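Local coordinates for RNA-dependent RNA Polymerase (Bombyx mori cytoplasmic polyhedrosis virus, PDB 6TZ0), which catalyses template-directed RNA synthesis, transcribing the viral double-stranded genome conservatively into plus strands and probably making the complementary minus strands after core assembly, at residues T68-P72 against T169-L174; V229-F234 against A337-D341. One frame throughout, in Å; residues are numbered along the deposited sequence.

Contact 1: residues T68-P72 against T169-L174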
ATOM      1  N   THR A  68     -22.510  37.410  11.414  1.00 45.55           N
ATOM      2  CA  THR A  68     -21.693  38.615  11.353  1.00 45.55           C
ATOM      3  C   THR A  68     -20.277  38.231  10.959  1.00 45.55           C
ATOM      4  O   THR A  68     -19.710  37.298  11.533  1.00 45.55           O
ATOM      5  CB  THR A  68     -21.693  39.347  12.704  1.00 45.55           C
ATOM      6  OG1 THR A  68     -23.035  39.709  13.052  1.00 45.55           O
ATOM      7  CG2 THR A  68     -20.843  40.604  12.652  1.00 45.55           C
ATOM      8  N   VAL A  69     -19.716  38.939   9.978  1.00 43.23           N
ATOM      9  CA  VAL A  69     -18.343  38.697   9.548  1.00 43.23           C
ATOM     10  C   VAL A  69     -17.394  39.125  10.660  1.00 43.23           C
ATOM     11  O   VAL A  69     -17.383  40.290  11.073  1.00 43.23           O
ATOM     12  CB  VAL A  69     -18.039  39.442   8.242  1.00 43.23           C
ATOM     13  CG1 VAL A  69     -16.589  39.257   7.863  1.00 43.23           C
ATOM     14  CG2 VAL A  69     -18.943  38.959   7.124  1.00 43.23           C
ATOM     15  N   THR A  70     -16.596  38.180  11.149  1.00 46.03           N
ATOM     16  CA  THR A  70     -15.698  38.390  12.277  1.00 46.03           C
ATOM     17  C   THR A  70     -14.344  37.774  11.958  1.00 46.03           C
ATOM     18  O   THR A  70     -14.269  36.600  11.584  1.00 46.03           O
ATOM     19  CB  THR A  70     -16.269  37.770  13.557  1.00 46.03           C
ATOM     20  OG1 THR A  70     -17.536  38.366  13.853  1.00 46.03           O
ATOM     21  CG2 THR A  70     -15.327  37.992  14.727  1.00 46.03           C
ATOM     22  N   ILE A  71     -13.284  38.559  12.095  1.00 46.74           N
ATOM     23  CA  ILE A  71     -11.919  38.107  11.870  1.00 46.74           C
ATOM     24  C   ILE A  71     -11.109  38.425  13.129  1.00 46.74           C
ATOM     25  O   ILE A  71     -11.089  39.582  13.550  1.00 46.74           O
ATOM     26  CB  ILE A  71     -11.276  38.750  10.637  1.00 46.74           C
ATOM     27  CG1 ILE A  71     -12.041  38.334   9.384  1.00 46.74           C
ATOM     28  CG2 ILE A  71      -9.831  38.337  10.497  1.00 46.74           C
ATOM     29  CD1 ILE A  71     -11.612  39.038   8.155  1.00 46.74           C
ATOM     30  N   PRO A  72     -10.450  37.454  13.742  1.00 47.52           N
ATOM     31  CA  PRO A  72      -9.747  37.706  15.003  1.00 47.52           C
ATOM     32  C   PRO A  72      -8.456  38.486  14.796  1.00 47.52           C
ATOM     33  O   PRO A  72      -7.947  38.628  13.684  1.00 47.52           O
ATOM     34  CB  PRO A  72      -9.462  36.298  15.531  1.00 47.52           C
ATOM     35  CG  PRO A  72      -9.398  35.457  14.311  1.00 47.52           C
ATOM     36  CD  PRO A  72     -10.394  36.033  13.355  1.00 47.52           C
ATOM     37  N   THR A 169     -16.174  40.054   0.683  1.00 43.58           N
ATOM     38  CA  THR A 169     -15.627  40.802   1.806  1.00 43.58           C
ATOM     39  C   THR A 169     -14.608  39.984   2.575  1.00 43.58           C
ATOM     40  O   THR A 169     -13.647  40.552   3.095  1.00 43.58           O
ATOM     41  CB  THR A 169     -16.735  41.262   2.742  1.00 43.58           C
ATOM     42  OG1 THR A 169     -17.342  40.120   3.352  1.00 43.58           O
ATOM     43  CG2 THR A 169     -17.778  42.012   1.958  1.00 43.58           C
ATOM     44  N   TYR A 170     -14.776  38.657   2.636  1.00 40.51           N
ATOM     45  CA  TYR A 170     -13.722  37.818   3.212  1.00 40.51           C
ATOM     46  C   TYR A 170     -12.439  37.859   2.387  1.00 40.51           C
ATOM     47  O   TYR A 170     -11.344  37.976   2.953  1.00 40.51           O
ATOM     48  CB  TYR A 170     -14.198  36.375   3.382  1.00 40.51           C
ATOM     49  CG  TYR A 170     -14.952  36.135   4.667  1.00 40.51           C
ATOM     50  CD1 TYR A 170     -14.269  36.005   5.869  1.00 40.51           C
ATOM     51  CD2 TYR A 170     -16.333  36.019   4.682  1.00 40.51           C
ATOM     52  CE1 TYR A 170     -14.940  35.785   7.048  1.00 40.51           C
ATOM     53  CE2 TYR A 170     -17.013  35.798   5.860  1.00 40.51           C
ATOM     54  CZ  TYR A 170     -16.310  35.680   7.037  1.00 40.51           C
ATOM     55  OH  TYR A 170     -16.978  35.460   8.214  1.00 40.51           O
ATOM     56  N   VAL A 171     -12.552  37.783   1.053  1.00 42.63           N
ATOM     57  CA  VAL A 171     -11.378  37.850   0.180  1.00 42.63           C
ATOM     58  C   VAL A 171     -10.675  39.198   0.315  1.00 42.63           C
ATOM     59  O   VAL A 171      -9.441  39.263   0.409  1.00 42.63           O
ATOM     60  CB  VAL A 171     -11.777  37.549  -1.281  1.00 42.63           C
ATOM     61  CG1 VAL A 171     -10.657  37.879  -2.247  1.00 42.63           C
ATOM     62  CG2 VAL A 171     -12.118  36.085  -1.441  1.00 42.63           C
ATOM     63  N   LYS A 172     -11.446  40.284   0.407  1.00 46.52           N
ATOM     64  CA  LYS A 172     -10.836  41.606   0.516  1.00 46.52           C
ATOM     65  C   LYS A 172     -10.227  41.835   1.897  1.00 46.52           C
ATOM     66  O   LYS A 172      -9.146  42.420   2.009  1.00 46.52           O
ATOM     67  CB  LYS A 172     -11.863  42.687   0.190  1.00 46.52           C
ATOM     68  CG  LYS A 172     -11.264  44.076   0.080  1.00 46.52           C
ATOM     69  CD  LYS A 172     -12.316  45.135  -0.162  1.00 46.52           C
ATOM     70  CE  LYS A 172     -12.828  45.091  -1.583  1.00 46.52           C
ATOM     71  NZ  LYS A 172     -13.753  46.224  -1.857  1.00 46.52           N
ATOM     72  N   LEU A 173     -10.883  41.373   2.961  1.00 42.71           N
ATOM     73  CA  LEU A 173     -10.326  41.564   4.291  1.00 42.71           C
ATOM     74  C   LEU A 173      -9.158  40.637   4.586  1.00 42.71           C
ATOM     75  O   LEU A 173      -8.384  40.925   5.501  1.00 42.71           O
ATOM     76  CB  LEU A 173     -11.400  41.370   5.353  1.00 42.71           C
ATOM     77  CG  LEU A 173     -12.467  42.438   5.529  1.00 42.71           C
ATOM     78  CD1 LEU A 173     -13.500  41.955   6.524  1.00 42.71           C
ATOM     79  CD2 LEU A 173     -11.828  43.725   5.998  1.00 42.71           C
ATOM     80  N   LEU A 174      -9.008  39.537   3.854  1.00 42.87           N
ATOM     81  CA  LEU A 174      -7.881  38.650   4.110  1.00 42.87           C
ATOM     82  C   LEU A 174      -6.713  38.840   3.155  1.00 42.87           C
ATOM     83  O   LEU A 174      -5.575  38.561   3.539  1.00 42.87           O
ATOM     84  CB  LEU A 174      -8.329  37.184   4.062  1.00 42.87           C
ATOM     85  CG  LEU A 174      -9.236  36.677   5.185  1.00 42.87           C
ATOM     86  CD1 LEU A 174      -9.741  35.285   4.877  1.00 42.87           C
ATOM     87  CD2 LEU A 174      -8.508  36.693   6.514  1.00 42.87           C
TER

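Contact 2: residues V229-F234 against A337-D341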
ATOM      1  N   VAL A 229     -20.751  31.615   8.639  1.00 35.69           N
ATOM      2  CA  VAL A 229     -20.524  30.748   9.800  1.00 35.69           C
ATOM      3  C   VAL A 229     -19.314  29.838   9.578  1.00 35.69           C
ATOM      4  O   VAL A 229     -18.466  29.670  10.471  1.00 35.69           O
ATOM      5  CB  VAL A 229     -21.798  29.933  10.098  1.00 35.69           C
ATOM      6  CG1 VAL A 229     -21.573  28.966  11.246  1.00 35.69           C
ATOM      7  CG2 VAL A 229     -22.954  30.854  10.406  1.00 35.69           C
ATOM      8  N   ALA A 230     -19.187  29.293   8.363  1.00 35.61           N
ATOM      9  CA  ALA A 230     -18.066  28.423   8.021  1.00 35.61           C
ATOM     10  C   ALA A 230     -16.735  29.163   8.077  1.00 35.61           C
ATOM     11  O   ALA A 230     -15.781  28.682   8.700  1.00 35.61           O
ATOM     12  CB  ALA A 230     -18.286  27.824   6.634  1.00 35.61           C
ATOM     13  N   MET A 231     -16.656  30.345   7.449  1.00 36.39           N
ATOM     14  CA  MET A 231     -15.401  31.097   7.425  1.00 36.39           C
ATOM     15  C   MET A 231     -15.014  31.612   8.808  1.00 36.39           C
ATOM     16  O   MET A 231     -13.821  31.655   9.142  1.00 36.39           O
ATOM     17  CB  MET A 231     -15.496  32.250   6.432  1.00 36.39           C
ATOM     18  CG  MET A 231     -15.538  31.819   4.983  1.00 36.39           C
ATOM     19  SD  MET A 231     -14.086  30.867   4.514  1.00 36.39           S
ATOM     20  CE  MET A 231     -12.795  32.092   4.659  1.00 36.39           C
ATOM     21  N   ASN A 232     -16.002  31.989   9.630  1.00 36.83           N
ATOM     22  CA  ASN A 232     -15.703  32.390  11.001  1.00 36.83           C
ATOM     23  C   ASN A 232     -15.143  31.226  11.804  1.00 36.83           C
ATOM     24  O   ASN A 232     -14.204  31.402  12.590  1.00 36.83           O
ATOM     25  CB  ASN A 232     -16.950  32.933  11.696  1.00 36.83           C
ATOM     26  CG  ASN A 232     -17.430  34.234  11.114  1.00 36.83           C
ATOM     27  OD1 ASN A 232     -16.641  35.053  10.658  1.00 36.83           O
ATOM     28  ND2 ASN A 232     -18.732  34.455  11.172  1.00 36.83           N
ATOM     29  N   HIS A 233     -15.684  30.019  11.594  1.00 37.39           N
ATOM     30  CA  HIS A 233     -15.161  28.855  12.301  1.00 37.39           C
ATOM     31  C   HIS A 233     -13.756  28.484  11.827  1.00 37.39           C
ATOM     32  O   HIS A 233     -12.918  28.070  12.636  1.00 37.39           O
ATOM     33  CB  HIS A 233     -16.121  27.675  12.151  1.00 37.39           C
ATOM     34  CG  HIS A 233     -15.676  26.437  12.867  1.00 37.39           C
ATOM     35  ND1 HIS A 233     -15.577  26.369  14.240  1.00 37.39           N
ATOM     36  CD2 HIS A 233     -15.337  25.211  12.405  1.00 37.39           C
ATOM     37  CE1 HIS A 233     -15.170  25.163  14.591  1.00 37.39           C
ATOM     38  NE2 HIS A 233     -15.024  24.440  13.496  1.00 37.39           N
ATOM     39  N   PHE A 234     -13.471  28.635  10.530  1.00 38.71           N
ATOM     40  CA  PHE A 234     -12.127  28.306  10.057  1.00 38.71           C
ATOM     41  C   PHE A 234     -11.091  29.297  10.580  1.00 38.71           C
ATOM     42  O   PHE A 234      -9.985  28.897  10.961  1.00 38.71           O
ATOM     43  CB  PHE A 234     -12.057  28.246   8.529  1.00 38.71           C
ATOM     44  CG  PHE A 234     -12.767  27.069   7.921  1.00 38.71           C
ATOM     45  CD1 PHE A 234     -12.405  25.777   8.259  1.00 38.71           C
ATOM     46  CD2 PHE A 234     -13.690  27.247   6.909  1.00 38.71           C
ATOM     47  CE1 PHE A 234     -13.032  24.691   7.679  1.00 38.71           C
ATOM     48  CE2 PHE A 234     -14.318  26.165   6.320  1.00 38.71           C
ATOM     49  CZ  PHE A 234     -13.983  24.888   6.704  1.00 38.71           C
ATOM     50  N   ALA A 337     -19.421  20.603   5.257  1.00 36.05           N
ATOM     51  CA  ALA A 337     -18.751  21.721   4.602  1.00 36.05           C
ATOM     52  C   ALA A 337     -18.121  22.676   5.610  1.00 36.05           C
ATOM     53  O   ALA A 337     -17.156  23.371   5.282  1.00 36.05           O
ATOM     54  CB  ALA A 337     -19.733  22.469   3.709  1.00 36.05           C
ATOM     55  N   MET A 338     -18.655  22.735   6.828  1.00 36.98           N
ATOM     56  CA  MET A 338     -18.131  23.660   7.826  1.00 36.98           C
ATOM     57  C   MET A 338     -16.920  23.118   8.566  1.00 36.98           C
ATOM     58  O   MET A 338     -16.118  23.906   9.071  1.00 36.98           O
ATOM     59  CB  MET A 338     -19.213  24.026   8.837  1.00 36.98           C
ATOM     60  CG  MET A 338     -20.272  24.938   8.280  1.00 36.98           C
ATOM     61  SD  MET A 338     -21.606  25.298   9.424  1.00 36.98           S
ATOM     62  CE  MET A 338     -22.677  26.228   8.345  1.00 36.98           C
ATOM     63  N   THR A 339     -16.768  21.802   8.673  1.00 38.70           N
ATOM     64  CA  THR A 339     -15.631  21.250   9.399  1.00 38.70           C
ATOM     65  C   THR A 339     -14.506  20.755   8.499  1.00 38.70           C
ATOM     66  O   THR A 339     -13.342  20.813   8.894  1.00 38.70           O
ATOM     67  CB  THR A 339     -16.085  20.112  10.317  1.00 38.70           C
ATOM     68  OG1 THR A 339     -16.834  19.157   9.561  1.00 38.70           O
ATOM     69  CG2 THR A 339     -16.930  20.634  11.457  1.00 38.70           C
ATOM     70  N   ASN A 340     -14.815  20.254   7.307  1.00 43.82           N
ATOM     71  CA  ASN A 340     -13.778  19.820   6.385  1.00 43.82           C
ATOM     72  C   ASN A 340     -13.387  20.972   5.472  1.00 43.82           C
ATOM     73  O   ASN A 340     -14.210  21.809   5.098  1.00 43.82           O
ATOM     74  CB  ASN A 340     -14.239  18.619   5.554  1.00 43.82           C
ATOM     75  CG  ASN A 340     -13.099  17.946   4.793  1.00 43.82           C
ATOM     76  OD1 ASN A 340     -11.943  18.350   4.884  1.00 43.82           O
ATOM     77  ND2 ASN A 340     -13.433  16.909   4.037  1.00 43.82           N
ATOM     78  N   ASP A 341     -12.110  20.991   5.102  1.00 46.03           N
ATOM     79  CA  ASP A 341     -11.507  22.108   4.396  1.00 46.03           C
ATOM     80  C   ASP A 341     -11.273  21.832   2.920  1.00 46.03           C
ATOM     81  O   ASP A 341     -11.197  22.778   2.133  1.00 46.03           O
ATOM     82  CB  ASP A 341     -10.164  22.441   5.038  1.00 46.03           C
ATOM     83  CG  ASP A 341      -9.674  23.823   4.711  1.00 46.03           C
ATOM     84  OD1 ASP A 341     -10.426  24.613   4.110  1.00 46.03           O
ATOM     85  OD2 ASP A 341      -8.515  24.118   5.052  1.00 46.03           O
TER

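Contact 1: residues T68-P72 against T169-L174
Val69 settles over one face of the Tyr170 ring, and two residues on, Ile71 reaches Leu173 and Leu174, so that two knobs on an extended chain meet one flank of a helix. In the first pair CG1 of Val69 stands 3.7 Å from CZ of Tyr170, displaced toward the hydroxyl-bearing rim of the ring, and 24° off the ring normal as seen from the centroid: a CH-pi contact. The other methyl, CG2, lies past the rim, 3.9 Å from Tyr170 CE2. Valine suits this place because, branched at CB, it holds one methyl over the ring and the other past its edge without reaching far from the backbone. The tyrosine comes from the opposite direction, and its hydroxyl passes on to hydrogen-bond Asn232 of helix 224-237.

The extended backbone has the alternation of a strand: Val69 and Ile71 point to the helix, while Thr68 and Thr70 point away. Threonine suits the side turned from the helix because its hydroxyl can be met there: Thr68 OG1 hydrogen-bonds Asp54, and Thr70 is exposed. This is the link from strand 64-68 to helix 73-76, packed against helix 166-175 in the N-terminal part of the polymerase. Ile71 keeps CD1 anti to CA about the CB-CG1 bond (chi2 173°), which carries CD1 out to Leu173 CB at 3.7 Å and Leu173 CD1 at 3.8 Å. The same methyl is 4.2 Å from Leu174 CD2, entering the hollow between the two leucines. Leu235 of helix 224-237 and Thr76 also touch the Ile71 side chain.

Contact 2: residues V229-F234 against A337-D341
Met338 lies against Ala230 and Val229, a long, unbranched chain running alongside a helix whose small residue lets it come close; the CA atoms of Ala230 and Met338 are 4.8 Å apart. From CB the methionine turns to put CG anti to its carbonyl carbon (chi1 -72°), and CG rests 3.9 Å from Ala230 CB. Beyond CG the chain is fully extended, which takes SD past the alanine to within 4.1 Å of Val229 CG1. The tip, CE, finishes 4.1 Å from that same CG1 and also close to Val229 CB. Flexible and apolar, methionine can follow the surface made by Ala230 and Val229.

One turn further along, aromatic rings meet the end of the other helix. Phe234 CZ approaches Met338 O at 3.3 Å and Asn340 O at 3.5 Å. The slightly positive C-H rim of phenylalanine suits the carbonyls of Ala337, Thr339 and Asn340, at and just after the helix end, which lie at the ring's edge near its plane. His233 turns its CD2 edge to Met338 O, 3.7 Å away, while its ring stacks with Phe311.

Asp341 OD1 lies over one face of the Phe234 ring, 4.4 Å from CZ, its carboxylate held by Lys246, Tyr242 and Thr209. Helix 224-237 thus meets the C-terminal end of helix 325-339, with helix 206-218 packed on Phe234 and helix 309-320 touching Val229 and Met338.

Helix 224-237 ties the two contacts together, carrying one half of contact 2 and sending Asn232 across to contact 1. That asparagine probably hydrogen-bonds to the backbone at Thr68 O, 3.0 Å from its ND2, and at Thr70 N; Met231 beside it packs on the Tyr170 ring. Contact 1 is partly buried and lies farther from the chain's centre, joining an extended connection to a helix through aliphatic groups and one ring face. Contact 2 is wholly buried and joins a helix to the end of another and the loop that follows, mixing methionine packing with ring edges set against the carbonyls where helix 325-339 ends. The centres of contact 1 and contact 2 are about 13 Å apart.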